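Long-range contacts in succinate dehydrogenase (Membrane anchor subunit) (Mycolicibacterium smegmatis, PDB 7D6V), which anchors a mycobacterial succinate dehydrogenase in the membrane, holds a membrane-embedded Rieske-type iron-sulfur cluster and binds ubiquinone, to which electrons from succinate are probably passed: residues Arg111-Tyr117 with Ala244-Leu248; His155-Tyr160 with Cys206-Val212; Tyr48-Arg52 with Asp255-Met259. One frame throughout, in Å; residues are numbered along the deposited sequence.

How the contacts relate
The three contacts lie one within another along the chain: contact 3 pairs the outermost segments, 48-52 and 255-259, contact 1 joins 111-117 to 244-248, and contact 2 joins 155-160 to 206-212 innermost. Contacts 1 and 2, with centres about 13 Å apart, meet at the [2Fe-2S] cluster and touch directly where Thr113 of contact 1 bonds to His155 of contact 2. Contact 3 shares helix 240-264 with contact 1, about 18 Å between centres, but lies about 28 Å from contact 2, centre to centre, on the opposite side of the chain's centre. Helix 240-264 thus runs from the cluster region to a separate, charged junction with helix 33-55.

Contact 1 of 3, residues Arg111-Tyr117 with Ala244-Leu248; sequences RLTCYYY and AWITL. With FES (Fe2/s2 (inorganic) cluster), chain J; PEV ((1S)-2-{[(2-aminoethoxy)(hydroxy)phosphoryl]oxy}-1-[(palmitoyloxy)methyl]ethyl stearate), chain I.
Arg111 and Tyr117 reach Ala244, Thr247 and Leu248 of helix 240-264 from before and after the turn carrying Cys114, a ligand of the Rieske-type [2Fe-2S] cluster. Cys114 SG binds the iron FE1 at 2.5 Å, which His240, at the start of helix 240-264, also binds, and as N-cap of helix 115-124 it accepts from Tyr117 N. The buried half is closely filled. Extended from CG to NE, the Arg111 chain slides past Leu248, and its NH2 gives Thr247 OG1 a nearly straight bond in the guanidinium plane (2.6 Å, 166°). NH1 adds weak bonds to Ala244 O and Tyr117 OH, while Leu248 CD2 lies over one guanidinium face, 3.5 Å from NH1. The Tyr117 hydroxyl oxygen also rests 3.4 Å from Leu248 CG and 3.5 Å from Ala244 CB. A phospholipid tail completes this side, its C48 lying 3.6 Å from Arg111 CD. The partly exposed side is looser: Tyr116 CD2 stays 4.0 Å from Ala244 CB, and the Tyr116 and Trp245 side chains cross at about a right angle. There Trp245 NE1 donates to Tyr116 OH (2.6 Å, 151°), with the hydroxyl oxygen 18° out of the indole plane.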
loop_
_atom_site.group_PDB
_atom_site.type_symbol
_atom_site.label_atom_id
_atom_site.label_comp_id
_atom_site.label_asym_id
_atom_site.label_seq_id
_atom_site.Cartn_x
_atom_site.Cartn_y
_atom_site.Cartn_z
ATOM N N ARG C 111 -25.802 26.465 9.085
ATOM C CA ARG C 111 -25.086 26.312 7.826
ATOM C C ARG C 111 -23.701 26.943 7.859
ATOM O O ARG C 111 -22.841 26.552 7.068
ATOM C CB ARG C 111 -25.912 26.885 6.678
ATOM C CG ARG C 111 -27.013 25.947 6.238
ATOM C CD ARG C 111 -27.637 26.380 4.939
ATOM N NE ARG C 111 -28.772 25.542 4.576
ATOM C CZ ARG C 111 -28.745 24.624 3.618
ATOM N NH1 ARG C 111 -27.637 24.419 2.926
ATOM N NH2 ARG C 111 -29.827 23.910 3.353
ATOM N N LEU C 112 -23.460 27.892 8.764
ATOM C CA LEU C 112 -22.132 28.474 8.896
ATOM C C LEU C 112 -21.171 27.533 9.605
ATOM O O LEU C 112 -19.967 27.557 9.327
ATOM C CB LEU C 112 -22.220 29.801 9.643
ATOM C CG LEU C 112 -21.193 30.867 9.274
ATOM C CD1 LEU C 112 -21.331 31.257 7.817
ATOM C CD2 LEU C 112 -21.351 32.078 10.174
ATOM N N THR C 113 -21.669 26.714 10.525
ATOM C CA THR C 113 -20.829 25.749 11.218
ATOM C C THR C 113 -20.826 24.386 10.543
ATOM O O THR C 113 -20.145 23.476 11.023
ATOM C CB THR C 113 -21.271 25.607 12.678
ATOM O OG1 THR C 113 -22.673 25.323 12.735
ATOM C CG2 THR C 113 -20.993 26.889 13.440
ATOM N N CYS C 114 -21.551 24.246 9.439
ATOM C CA CYS C 114 -21.586 22.981 8.715
ATOM C C CYS C 114 -20.173 22.614 8.274
ATOM O O CYS C 114 -19.405 23.477 7.847
ATOM C CB CYS C 114 -22.511 23.079 7.502
ATOM S SG CYS C 114 -22.202 21.838 6.224
ATOM N N TYR C 115 -19.829 21.334 8.375
ATOM C CA TYR C 115 -18.500 20.874 7.995
ATOM C C TYR C 115 -18.242 21.080 6.507
ATOM O O TYR C 115 -17.159 21.527 6.118
ATOM C CB TYR C 115 -18.318 19.407 8.388
ATOM C CG TYR C 115 -17.988 19.203 9.854
ATOM C CD1 TYR C 115 -16.679 19.251 10.300
ATOM C CD2 TYR C 115 -18.985 18.965 10.786
ATOM C CE1 TYR C 115 -16.367 19.069 11.623
ATOM C CE2 TYR C 115 -18.682 18.783 12.117
ATOM C CZ TYR C 115 -17.369 18.837 12.529
ATOM O OH TYR C 115 -17.049 18.656 13.850
ATOM N N TYR C 116 -19.226 20.788 5.655
ATOM C CA TYR C 116 -19.028 21.028 4.230
ATOM C C TYR C 116 -18.853 22.512 3.933
ATOM O O TYR C 116 -17.958 22.904 3.177
ATOM C CB TYR C 116 -20.185 20.473 3.403
ATOM C CG TYR C 116 -20.130 21.031 2.003
ATOM C CD1 TYR C 116 -19.094 20.690 1.146
ATOM C CD2 TYR C 116 -21.076 21.941 1.557
ATOM C CE1 TYR C 116 -19.011 21.223 -0.116
ATOM C CE2 TYR C 116 -21.004 22.474 0.292
ATOM C CZ TYR C 116 -19.971 22.108 -0.542
ATOM O OH TYR C 116 -19.894 22.634 -1.809
ATOM N N TYR C 117 -19.713 23.354 4.506
ATOM C CA TYR C 117 -19.635 24.781 4.219
ATOM C C TYR C 117 -18.329 25.377 4.713
ATOM O O TYR C 117 -17.787 26.291 4.084
ATOM C CB TYR C 117 -20.825 25.509 4.837
ATOM C CG TYR C 117 -22.079 25.429 4.006
ATOM C CD1 TYR C 117 -22.249 26.231 2.890
ATOM C CD2 TYR C 117 -23.096 24.550 4.336
ATOM C CE1 TYR C 117 -23.393 26.157 2.129
ATOM C CE2 TYR C 117 -24.241 24.469 3.583
ATOM C CZ TYR C 117 -24.387 25.274 2.482
ATOM O OH TYR C 117 -25.533 25.193 1.731
ATOM N N ALA C 244 -26.576 20.060 0.316
ATOM C CA ALA C 244 -26.511 21.457 0.733
ATOM C C ALA C 244 -26.900 22.393 -0.408
ATOM O O ALA C 244 -27.773 23.259 -0.254
ATOM C CB ALA C 244 -25.107 21.778 1.240
ATOM N N TRP C 245 -26.271 22.214 -1.571
ATOM C CA TRP C 245 -26.581 23.051 -2.724
ATOM C C TRP C 245 -28.007 22.823 -3.205
ATOM O O TRP C 245 -28.701 23.774 -3.591
ATOM C CB TRP C 245 -25.584 22.774 -3.847
ATOM C CG TRP C 245 -24.209 23.278 -3.561
ATOM C CD1 TRP C 245 -23.101 22.529 -3.309
ATOM C CD2 TRP C 245 -23.792 24.645 -3.489
ATOM N NE1 TRP C 245 -22.020 23.342 -3.087
ATOM C CE2 TRP C 245 -22.418 24.647 -3.192
ATOM C CE3 TRP C 245 -24.448 25.870 -3.650
ATOM C CZ2 TRP C 245 -21.687 25.822 -3.050
ATOM C CZ3 TRP C 245 -23.721 27.033 -3.509
ATOM C CH2 TRP C 245 -22.354 27.002 -3.213
ATOM N N ILE C 246 -28.467 21.569 -3.178
ATOM C CA ILE C 246 -29.823 21.272 -3.626
ATOM C C ILE C 246 -30.844 21.956 -2.729
ATOM O O ILE C 246 -31.835 22.514 -3.212
ATOM C CB ILE C 246 -30.046 19.750 -3.687
ATOM C CG1 ILE C 246 -29.322 19.158 -4.894
ATOM C CG2 ILE C 246 -31.528 19.425 -3.756
ATOM C CD1 ILE C 246 -29.509 17.672 -5.037
ATOM N N THR C 247 -30.623 21.934 -1.414
ATOM C CA THR C 247 -31.573 22.566 -0.508
ATOM C C THR C 247 -31.523 24.082 -0.616
ATOM O O THR C 247 -32.557 24.744 -0.482
ATOM C CB THR C 247 -31.329 22.113 0.931
ATOM O OG1 THR C 247 -29.976 22.393 1.303
ATOM C CG2 THR C 247 -31.621 20.635 1.080
ATOM N N LEU C 248 -30.346 24.653 -0.879
ATOM C CA LEU C 248 -30.295 26.087 -1.159
ATOM C C LEU C 248 -31.159 26.432 -2.366
ATOM O O LEU C 248 -31.986 27.357 -2.321
ATOM C CB LEU C 248 -28.852 26.530 -1.394
ATOM C CG LEU C 248 -27.942 26.646 -0.173
ATOM C CD1 LEU C 248 -26.733 27.502 -0.498
ATOM C CD2 LEU C 248 -28.701 27.202 1.016
HETATM FE FE1 FES J . -23.044 19.821 7.396
HETATM FE FE2 FES J . -24.019 19.172 9.818
HETATM S S1 FES J . -21.996 18.805 9.037
HETATM S S2 FES J . -25.088 20.120 8.151
HETATM C C48 PEV I . -26.198 28.917 2.889
HETATM C C47 PEV I . -26.013 30.127 3.798
HETATM C C46 PEV I . -24.668 30.066 4.509
HETATM C C45 PEV I . -23.551 30.529 3.583
HETATM C C44 PEV I . -22.442 31.238 4.349
HETATM C C43 PEV I . -21.164 31.340 3.528
HETATM C C42 PEV I . -20.475 32.675 3.762
HETATM C C41 PEV I . -19.276 32.516 4.682
HETATM C C40 PEV I . -18.280 33.649 4.504
HETATM C C39 PEV I . -17.793 34.154 5.850
HETATM C C38 PEV I . -16.736 33.213 6.408
HETATM C C37 PEV I . -15.347 33.601 5.922
HETATM C C36 PEV I . -14.369 33.698 7.079
HETATM C C35 PEV I . -13.551 32.421 7.212
HETATM C C34 PEV I . -12.201 32.717 7.845
HETATM C C33 PEV I . -12.362 33.547 9.108
HETATM C C32 PEV I . -11.106 34.358 9.378
HETATM C C31 PEV I . -10.173 33.614 10.317
HETATM O O31 PEV I . -9.673 32.600 9.970
HETATM O O2 PEV I . -9.902 34.133 11.581
HETATM C C2 PEV I . -8.581 34.556 11.717
HETATM C C1 PEV I . -7.800 33.467 12.440
HETATM O O3P PEV I . -7.233 32.626 11.478
HETATM P P PEV I . -5.592 32.500 11.407
HETATM O O1P PEV I . -5.017 33.661 10.636
HETATM O O2P PEV I . -5.221 31.205 10.731
HETATM O O4P PEV I . -4.994 32.534 12.939
HETATM C C4 PEV I . -4.449 33.728 13.419
HETATM C C5 PEV I . -4.815 33.860 14.895
HETATM N N6 PEV I . -4.745 35.248 15.310
HETATM C C3 PEV I . -8.552 35.856 12.515
HETATM O O3 PEV I . -9.512 36.709 11.959
HETATM C C11 PEV I . -10.621 36.941 12.779
HETATM O O11 PEV I . -10.483 37.462 13.832
HETATM C C12 PEV I . -12.012 36.513 12.322
HETATM C C13 PEV I . -13.044 37.620 12.511
HETATM C C14 PEV I . -14.272 37.415 11.630
HETATM C C15 PEV I . -14.821 35.994 11.721
HETATM C C16 PEV I . -16.269 35.987 12.201
HETATM C C17 PEV I . -17.153 34.963 11.489
HETATM C C18 PEV I . -16.400 34.099 10.478
HETATM C C19 PEV I . -16.553 32.600 10.737
HETATM C C20 PEV I . -17.268 32.282 12.049
HETATM C C21 PEV I . -17.845 30.869 12.055
HETATM C C22 PEV I . -18.957 30.702 13.086
HETATM C C23 PEV I . -18.470 30.147 14.423
HETATM C C24 PEV I . -19.213 30.800 15.582
HETATM C C25 PEV I . -20.585 30.173 15.812
HETATM C C26 PEV I . -21.707 31.199 15.692
#

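Contact 2 of 3, residues His155-Tyr160 with Cys206-Val212; sequences HRYFFY and CHSCRHV. With FES (Fe2/s2 (inorganic) cluster), chain J.
The short helical segments 155-160 and 207-212 run almost perpendicular (94°), with axes approaching to 9.6 Å, and come nearest where the CA of Arg156 lies 5.5 Å from the CA of Ser208. No hydrogen bond joins the two segments, but an iron does. His155 NE2 binds FE2 at 2.5 Å, with the metal in the imidazole plane, and Cys206 SG, just before the second helix, takes the same iron. His155 ND1 is hydrogen-bonded to Thr113 OG1, a second-shell partner that should hold the ring's rotation. Phe159 fills the angle between the helices: with CG anti to the backbone N (chi1 163°), its CZ meets Cys209 CB at 3.5 Å and one ring face lies against Cys209 N. The sulfur of Cys206 approaches that ring obliquely. Arg156 crosses His211, NH2 being 3.8 Å from CE1 with the flat groups 36° apart, but its charge is answered by Asp233, Asp237 and Glu229 of the iron-sulfur subunit. Glu229 of that subunit is also hydrogen-bonded to Ser208 OG, which sits 3.6 Å from His155 CD2. With Cys114 and His240 on the other iron, this Rieske-type site gives each iron one cysteine and one histidine, unlike the classical centre, where one iron has both cysteines.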
loop_
_atom_site.group_PDB
_atom_site.type_symbol
_atom_site.label_atom_id
_atom_site.label_comp_id
_atom_site.label_asym_id
_atom_site.label_seq_id
_atom_site.Cartn_x
_atom_site.Cartn_y
_atom_site.Cartn_z
ATOM N N HIS C 155 -21.309 22.796 16.610
ATOM C CA HIS C 155 -22.217 22.587 15.490
ATOM C C HIS C 155 -23.370 21.653 15.838
ATOM O O HIS C 155 -24.459 21.783 15.270
ATOM C CB HIS C 155 -21.436 22.047 14.295
ATOM C CG HIS C 155 -22.271 21.839 13.075
ATOM N ND1 HIS C 155 -23.065 22.829 12.541
ATOM C CD2 HIS C 155 -22.447 20.752 12.292
ATOM C CE1 HIS C 155 -23.689 22.362 11.477
ATOM N NE2 HIS C 155 -23.330 21.105 11.304
ATOM N N ARG C 156 -23.158 20.707 16.756
ATOM C CA ARG C 156 -24.213 19.755 17.092
ATOM C C ARG C 156 -25.420 20.435 17.728
ATOM O O ARG C 156 -26.554 19.965 17.578
ATOM C CB ARG C 156 -23.659 18.670 18.015
ATOM C CG ARG C 156 -23.009 19.195 19.279
ATOM C CD ARG C 156 -22.369 18.076 20.075
ATOM N NE ARG C 156 -21.163 17.577 19.424
ATOM C CZ ARG C 156 -20.305 16.734 19.985
ATOM N NH1 ARG C 156 -20.516 16.292 21.214
ATOM N NH2 ARG C 156 -19.236 16.334 19.318
ATOM N N TYR C 157 -25.211 21.554 18.420
ATOM C CA TYR C 157 -26.339 22.249 19.028
ATOM C C TYR C 157 -27.168 22.969 17.974
ATOM O O TYR C 157 -28.405 22.984 18.043
ATOM C CB TYR C 157 -25.834 23.213 20.095
ATOM C CG TYR C 157 -25.297 22.478 21.293
ATOM C CD1 TYR C 157 -26.073 22.290 22.423
ATOM C CD2 TYR C 157 -24.021 21.943 21.279
ATOM C CE1 TYR C 157 -25.586 21.603 23.509
ATOM C CE2 TYR C 157 -23.529 21.257 22.356
ATOM C CZ TYR C 157 -24.312 21.090 23.467
ATOM O OH TYR C 157 -23.814 20.406 24.544
ATOM N N PHE C 158 -26.507 23.545 16.972
ATOM C CA PHE C 158 -27.241 24.075 15.834
ATOM C C PHE C 158 -27.901 22.959 15.042
ATOM O O PHE C 158 -28.928 23.184 14.401
ATOM C CB PHE C 158 -26.310 24.904 14.954
ATOM C CG PHE C 158 -25.737 26.094 15.656
ATOM C CD1 PHE C 158 -26.568 27.068 16.175
ATOM C CD2 PHE C 158 -24.371 26.230 15.816
ATOM C CE1 PHE C 158 -26.050 28.157 16.834
ATOM C CE2 PHE C 158 -23.848 27.320 16.471
ATOM C CZ PHE C 158 -24.688 28.285 16.979
ATOM N N PHE C 159 -27.348 21.748 15.097
ATOM C CA PHE C 159 -28.016 20.595 14.502
ATOM C C PHE C 159 -29.312 20.266 15.234
ATOM O O PHE C 159 -30.333 19.977 14.601
ATOM C CB PHE C 159 -27.065 19.398 14.493
ATOM C CG PHE C 159 -27.748 18.080 14.282
ATOM C CD1 PHE C 159 -28.271 17.745 13.048
ATOM C CD2 PHE C 159 -27.856 17.172 15.318
ATOM C CE1 PHE C 159 -28.894 16.539 12.857
ATOM C CE2 PHE C 159 -28.479 15.965 15.130
ATOM C CZ PHE C 159 -28.999 15.647 13.899
ATOM N N TYR C 160 -29.294 20.308 16.566
ATOM C CA TYR C 160 -30.528 20.108 17.325
ATOM C C TYR C 160 -31.555 21.190 17.000
ATOM O O TYR C 160 -32.749 20.906 16.800
ATOM C CB TYR C 160 -30.236 20.096 18.826
ATOM C CG TYR C 160 -29.114 19.178 19.251
ATOM C CD1 TYR C 160 -28.920 17.951 18.640
ATOM C CD2 TYR C 160 -28.252 19.541 20.276
ATOM C CE1 TYR C 160 -27.895 17.115 19.030
ATOM C CE2 TYR C 160 -27.225 18.713 20.671
ATOM C CZ TYR C 160 -27.054 17.499 20.046
ATOM O OH TYR C 160 -26.033 16.664 20.435
ATOM N N CYS C 206 -26.132 15.131 8.141
ATOM C CA CYS C 206 -25.135 15.916 8.865
ATOM C C CYS C 206 -24.058 15.059 9.527
ATOM O O CYS C 206 -24.332 13.956 10.000
ATOM C CB CYS C 206 -25.814 16.803 9.912
ATOM S SG CYS C 206 -24.732 17.320 11.266
ATOM N N HIS C 207 -22.832 15.576 9.554
ATOM C CA HIS C 207 -21.714 14.870 10.170
ATOM C C HIS C 207 -21.896 14.726 11.673
ATOM O O HIS C 207 -21.437 13.740 12.257
ATOM C CB HIS C 207 -20.402 15.592 9.874
ATOM C CG HIS C 207 -19.795 15.232 8.556
ATOM N ND1 HIS C 207 -19.858 16.059 7.457
ATOM C CD2 HIS C 207 -19.107 14.135 8.163
ATOM C CE1 HIS C 207 -19.239 15.486 6.442
ATOM N NE2 HIS C 207 -18.775 14.317 6.844
ATOM N N SER C 208 -22.540 15.699 12.319
ATOM C CA SER C 208 -22.837 15.571 13.740
ATOM C C SER C 208 -23.924 14.539 13.992
ATOM O O SER C 208 -23.901 13.858 15.021
ATOM C CB SER C 208 -23.243 16.923 14.321
ATOM O OG SER C 208 -22.150 17.819 14.338
ATOM N N CYS C 209 -24.887 14.417 13.078
ATOM C CA CYS C 209 -25.887 13.362 13.191
ATOM C C CYS C 209 -25.241 11.985 13.102
ATOM O O CYS C 209 -25.607 11.069 13.846
ATOM C CB CYS C 209 -26.946 13.527 12.104
ATOM S SG CYS C 209 -28.246 12.277 12.132
ATOM N N ARG C 210 -24.274 11.826 12.197
ATOM C CA ARG C 210 -23.563 10.560 12.072
ATOM C C ARG C 210 -22.846 10.202 13.365
ATOM O O ARG C 210 -22.851 9.042 13.788
ATOM C CB ARG C 210 -22.570 10.644 10.915
ATOM C CG ARG C 210 -22.028 9.317 10.445
ATOM C CD ARG C 210 -20.931 9.532 9.426
ATOM N NE ARG C 210 -20.344 8.279 8.970
ATOM C CZ ARG C 210 -19.147 8.183 8.408
ATOM N NH1 ARG C 210 -18.407 9.266 8.237
ATOM N NH2 ARG C 210 -18.688 7.005 8.020
ATOM N N HIS C 211 -22.219 11.189 14.000
ATOM C CA HIS C 211 -21.534 10.956 15.264
ATOM C C HIS C 211 -22.518 10.626 16.381
ATOM O O HIS C 211 -22.288 9.697 17.162
ATOM C CB HIS C 211 -20.702 12.186 15.617
ATOM C CG HIS C 211 -20.052 12.115 16.961
ATOM N ND1 HIS C 211 -20.522 12.821 18.045
ATOM C CD2 HIS C 211 -18.964 11.439 17.392
ATOM C CE1 HIS C 211 -19.756 12.574 19.089
ATOM N NE2 HIS C 211 -18.804 11.739 18.722
ATOM N N VAL C 212 -23.620 11.370 16.466
ATOM C CA VAL C 212 -24.547 11.213 17.582
ATOM C C VAL C 212 -25.290 9.886 17.491
ATOM O O VAL C 212 -25.518 9.221 18.508
ATOM C CB VAL C 212 -25.511 12.412 17.637
ATOM C CG1 VAL C 212 -26.716 12.098 18.494
ATOM C CG2 VAL C 212 -24.795 13.632 18.175
HETATM FE FE1 FES J . -23.044 19.821 7.396
HETATM FE FE2 FES J . -24.019 19.172 9.818
HETATM S S1 FES J . -21.996 18.805 9.037
HETATM S S2 FES J . -25.088 20.120 8.151
#

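Contact 3 of 3, residues Tyr48-Arg52 with Asp255-Met259; sequences YATIR and DFYIM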
loop_
_atom_site.group_PDB
_atom_site.type_symbol
_atom_site.label_atom_id
_atom_site.label_comp_id
_atom_site.label_asym_id
_atom_site.label_seq_id
_atom_site.Cartn_x
_atom_site.Cartn_y
_atom_site.Cartn_z
ATOM N N TYR C 48 -30.270 36.983 -2.109
ATOM C CA TYR C 48 -31.696 36.710 -2.248
ATOM C C TYR C 48 -32.345 36.494 -0.888
ATOM O O TYR C 48 -33.425 37.027 -0.612
ATOM C CB TYR C 48 -31.920 35.494 -3.148
ATOM C CG TYR C 48 -33.379 35.146 -3.339
ATOM C CD1 TYR C 48 -34.135 35.767 -4.320
ATOM C CD2 TYR C 48 -34.002 34.204 -2.534
ATOM C CE1 TYR C 48 -35.467 35.457 -4.494
ATOM C CE2 TYR C 48 -35.331 33.889 -2.702
ATOM C CZ TYR C 48 -36.058 34.518 -3.683
ATOM O OH TYR C 48 -37.384 34.205 -3.850
ATOM N N ALA C 49 -31.693 35.714 -0.023
ATOM C CA ALA C 49 -32.273 35.402 1.275
ATOM C C ALA C 49 -32.424 36.651 2.125
ATOM O O ALA C 49 -33.462 36.846 2.761
ATOM C CB ALA C 49 -31.417 34.361 1.994
ATOM N N THR C 50 -31.409 37.517 2.140
ATOM C CA THR C 50 -31.499 38.739 2.928
ATOM C C THR C 50 -32.624 39.635 2.426
ATOM O O THR C 50 -33.458 40.107 3.213
ATOM C CB THR C 50 -30.167 39.483 2.888
ATOM O OG1 THR C 50 -29.096 38.542 3.018
ATOM C CG2 THR C 50 -30.090 40.494 4.016
ATOM N N ILE C 51 -32.674 39.868 1.111
ATOM C CA ILE C 51 -33.698 40.751 0.565
ATOM C C ILE C 51 -35.089 40.203 0.863
ATOM O O ILE C 51 -35.977 40.929 1.326
ATOM C CB ILE C 51 -33.486 40.959 -0.945
ATOM C CG1 ILE C 51 -32.161 41.674 -1.205
ATOM C CG2 ILE C 51 -34.634 41.748 -1.537
ATOM C CD1 ILE C 51 -31.838 41.837 -2.674
ATOM N N ARG C 52 -35.295 38.905 0.627
ATOM C CA ARG C 52 -36.625 38.340 0.807
ATOM C C ARG C 52 -37.014 38.255 2.275
ATOM O O ARG C 52 -38.189 38.434 2.611
ATOM C CB ARG C 52 -36.705 36.966 0.149
ATOM C CG ARG C 52 -37.200 37.019 -1.278
ATOM C CD ARG C 52 -38.578 37.644 -1.344
ATOM N NE ARG C 52 -39.602 36.737 -0.844
ATOM C CZ ARG C 52 -40.839 37.103 -0.533
ATOM N NH1 ARG C 52 -41.213 38.365 -0.669
ATOM N NH2 ARG C 52 -41.701 36.204 -0.086
ATOM N N ASP C 255 -39.466 29.947 -2.091
ATOM C CA ASP C 255 -39.736 31.363 -1.854
ATOM C C ASP C 255 -40.253 32.051 -3.108
ATOM O O ASP C 255 -41.228 32.805 -3.052
ATOM C CB ASP C 255 -38.484 32.080 -1.356
ATOM C CG ASP C 255 -38.807 33.384 -0.649
ATOM O OD1 ASP C 255 -38.561 33.508 0.559
ATOM O OD2 ASP C 255 -39.316 34.305 -1.318
ATOM N N PHE C 256 -39.588 31.833 -4.242
ATOM C CA PHE C 256 -39.948 32.561 -5.451
ATOM C C PHE C 256 -41.367 32.228 -5.891
ATOM O O PHE C 256 -42.151 33.128 -6.222
ATOM C CB PHE C 256 -38.941 32.252 -6.557
ATOM C CG PHE C 256 -39.051 33.159 -7.741
ATOM C CD1 PHE C 256 -38.833 34.516 -7.606
ATOM C CD2 PHE C 256 -39.369 32.657 -8.987
ATOM C CE1 PHE C 256 -38.935 35.354 -8.687
ATOM C CE2 PHE C 256 -39.472 33.490 -10.072
ATOM C CZ PHE C 256 -39.256 34.841 -9.923
ATOM N N TYR C 257 -41.727 30.943 -5.874
ATOM C CA TYR C 257 -43.072 30.543 -6.266
ATOM C C TYR C 257 -44.116 31.107 -5.314
ATOM O O TYR C 257 -45.157 31.620 -5.749
ATOM C CB TYR C 257 -43.176 29.018 -6.329
ATOM C CG TYR C 257 -44.532 28.540 -6.790
ATOM C CD1 TYR C 257 -44.817 28.400 -8.137
ATOM C CD2 TYR C 257 -45.532 28.243 -5.879
ATOM C CE1 TYR C 257 -46.053 27.975 -8.562
ATOM C CE2 TYR C 257 -46.769 27.818 -6.296
ATOM C CZ TYR C 257 -47.024 27.686 -7.637
ATOM O OH TYR C 257 -48.260 27.259 -8.055
ATOM N N ILE C 258 -43.871 31.003 -4.005
ATOM C CA ILE C 258 -44.858 31.494 -3.049
ATOM C C ILE C 258 -45.032 32.998 -3.197
ATOM O O ILE C 258 -46.152 33.513 -3.148
ATOM C CB ILE C 258 -44.472 31.099 -1.613
ATOM C CG1 ILE C 258 -44.603 29.591 -1.431
ATOM C CG2 ILE C 258 -45.370 31.793 -0.609
ATOM C CD1 ILE C 258 -44.348 29.124 -0.026
ATOM N N MET C 259 -43.929 33.725 -3.391
ATOM C CA MET C 259 -44.010 35.163 -3.623
ATOM C C MET C 259 -44.821 35.482 -4.870
ATOM O O MET C 259 -45.632 36.417 -4.869
ATOM C CB MET C 259 -42.607 35.745 -3.750
ATOM C CG MET C 259 -42.577 37.244 -3.945
ATOM S SD MET C 259 -40.893 37.858 -4.066
ATOM C CE MET C 259 -40.437 37.241 -5.681
#
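Tyr48 and Asp255 both hold CG anti to the backbone N (chi1 180° and -160°), sending ring and carboxylate across the gap between helices 33-55 and 240-264, whereas Arg52 bends at chi2 and chi3 to bring the edge of its guanidinium to the acid. The axes of the short segments are 12.5 Å apart, so side chains reaching from both helices do the bridging. A salt bridge forms the centre of the contact: Arg52 NE donates to Asp255 OD2, modelled at a very short 2.5 Å, a length not to be pressed at this resolution, and NH2 adds a weak, bent bond to the same oxygen. OD2 lies at the guanidinium edge, although the carboxylate itself is turned nearly perpendicular, the planes standing 83° apart. Met259 covers one face of the guanidinium, its SD 3.4 Å from NH1. Tyr48 stands one turn before Arg52, whose CG packs over a face of the phenol ring. The ring edge meets the acid's aliphatic part, CE2 lying 3.9 Å from Asp255 CB, and the hydroxyl oxygen is 3.2 Å from Asp255 OD2 and 3.7 Å from Phe256 CB. Beyond the bridge, Arg52 NH1 and NH2 donate to the carbonyls of Ser57 and Ala58, just past the end of helix 33-55. All three guanidinium nitrogens are therefore engaged, and the buried opposite charges offset each other, which would be expected to keep Asp255 ionised.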